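Local structure of probable ABC transporter extracellular-binding protein yckB (Bacillus subtilis, 2IEE) at residues G123-T126 with L127-K131. The protein is probably the extracellular solute-binding component of a binding-protein-dependent ABC transport system and belongs to bacterial solute-binding protein family 3. Residues are numbered along the deposited sequence; the frame is centred on the assembly and turned at random.
Sequences GIKT and LKDLK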
loop_
_atom_site.group_PDB
_atom_site.type_symbol
_atom_site.label_atom_id
_atom_site.label_comp_id
_atom_site.label_asym_id
_atom_site.label_seq_id
_atom_site.Cartn_x
_atom_site.Cartn_y
_atom_site.Cartn_z
ATOM N N GLY A 123 -10.650 23.279 -9.898
ATOM C CA GLY A 123 -11.112 24.348 -9.026
ATOM C C GLY A 123 -10.913 24.060 -7.551
ATOM O O GLY A 123 -11.584 24.638 -6.692
ATOM N N ILE A 124 -9.982 23.164 -7.256
ATOM C CA ILE A 124 -9.698 22.775 -5.883
ATOM C C ILE A 124 -8.375 23.354 -5.383
ATOM O O ILE A 124 -7.351 23.249 -6.065
ATOM C CB ILE A 124 -9.662 21.232 -5.772
ATOM C CG1 ILE A 124 -11.036 20.664 -6.146
ATOM C CG2 ILE A 124 -9.237 20.810 -4.367
ATOM C CD1 ILE A 124 -11.086 19.148 -6.310
ATOM N N LYS A 125 -8.402 23.970 -4.200
ATOM C CA LYS A 125 -7.192 24.536 -3.603
ATOM C C LYS A 125 -6.796 23.772 -2.335
ATOM O O LYS A 125 -5.613 23.508 -2.097
ATOM C CB LYS A 125 -7.387 26.022 -3.270
ATOM C CG LYS A 125 -7.355 26.953 -4.483
ATOM C CD LYS A 125 -7.422 28.417 -4.052
ATOM C CE LYS A 125 -7.465 29.368 -5.252
ATOM N NZ LYS A 125 -6.234 29.330 -6.104
ATOM N N THR A 126 -7.788 23.427 -1.519
ATOM C CA THR A 126 -7.546 22.687 -0.280
ATOM C C THR A 126 -8.638 21.626 -0.157
ATOM O O THR A 126 -9.579 21.602 -0.956
ATOM C CB THR A 126 -7.606 23.610 0.980
ATOM O OG1 THR A 126 -8.907 24.201 1.085
ATOM C CG2 THR A 126 -6.559 24.718 0.902
ATOM N N LEU A 127 -8.528 20.756 0.841
ATOM C CA LEU A 127 -9.533 19.714 1.031
ATOM C C LEU A 127 -10.924 20.314 1.174
ATOM O O LEU A 127 -11.910 19.739 0.715
ATOM C CB LEU A 127 -9.197 18.874 2.263
ATOM C CG LEU A 127 -8.159 17.772 2.042
ATOM C CD1 LEU A 127 -7.779 17.158 3.378
ATOM C CD2 LEU A 127 -8.730 16.712 1.090
ATOM N N LYS A 128 -11.000 21.478 1.809
ATOM C CA LYS A 128 -12.278 22.150 1.997
ATOM C C LYS A 128 -13.017 22.387 0.677
ATOM O O LYS A 128 -14.245 22.419 0.658
ATOM C CB LYS A 128 -12.063 23.491 2.709
ATOM C CG LYS A 128 -13.306 24.367 2.784
ATOM C CD LYS A 128 -13.036 25.640 3.585
ATOM C CE LYS A 128 -14.199 26.621 3.491
ATOM N NZ LYS A 128 -14.430 27.046 2.079
ATOM N N ASP A 129 -12.273 22.554 -0.419
ATOM C CA ASP A 129 -12.890 22.806 -1.721
ATOM C C ASP A 129 -13.516 21.569 -2.360
ATOM O O ASP A 129 -14.107 21.644 -3.442
ATOM C CB ASP A 129 -11.882 23.429 -2.691
ATOM C CG ASP A 129 -11.400 24.802 -2.239
ATOM O OD1 ASP A 129 -12.213 25.589 -1.703
ATOM O OD2 ASP A 129 -10.206 25.105 -2.439
ATOM N N LEU A 130 -13.392 20.432 -1.690
ATOM C CA LEU A 130 -13.976 19.193 -2.183
ATOM C C LEU A 130 -15.496 19.283 -2.068
ATOM O O LEU A 130 -16.227 18.507 -2.686
ATOM C CB LEU A 130 -13.469 18.017 -1.354
ATOM C CG LEU A 130 -12.578 16.979 -2.038
ATOM C CD1 LEU A 130 -11.454 17.647 -2.806
ATOM C CD2 LEU A 130 -12.030 16.049 -0.975
ATOM N N LYS A 131 -15.967 20.242 -1.276
ATOM C CA LYS A 131 -17.402 20.433 -1.073
ATOM C C LYS A 131 -18.146 20.661 -2.387
ATOM O O LYS A 131 -17.885 21.631 -3.100
ATOM C CB LYS A 131 -17.638 21.618 -0.133
ATOM C CG LYS A 131 -19.102 21.892 0.171
ATOM C CD LYS A 131 -19.254 23.015 1.190
ATOM C CE LYS A 131 -20.720 23.376 1.401
ATOM N NZ LYS A 131 -21.348 23.898 0.149
#
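Asp-129, in the 3-10 segment 127-130, turns its carboxylate back onto the backbone of Lys-125 and Thr-126. Its OD2 accepts two hydrogen bonds from main-chain N-H groups. Lys-125 N gives the first, at 2.8 Å to Asp-129 OD2, on the anti side and near the carboxylate plane. Thr-126 N gives the second, 3.1 Å from Asp-129 OD2, from above that plane. Asp-129 CG lies anti to its own carbonyl carbon (chi1 -64°), which swings the carboxylate toward these amides. Asp-129 N donates a hydrogen bond to Thr-126 O at 2.9 Å, closing the turn. The loop joins strands 108-116 and 134-136 of the mixed sheet, and its tight, apolar side packs on that sheet. Ile-124 CD1 meets Leu-130 CD1 at 3.8 Å. Ile-124 also touches Val-176, and Leu-130 touches Leu-178, both of strand 176-180. Leu-127 reaches Ile-202 and Tyr-204 of strand 197-214. The solvent side is loose, and Lys-125 and Lys-128 lead away there. Lys-125 NZ stays 6.9 Å from Asp-129 OD2. With an alanine for Asp-129, both N-H groups would probably lose their shared acceptor, freeing the loop to shift. The carboxylate thus serves backbone N-H groups rather than a salt bridge to Lys-125.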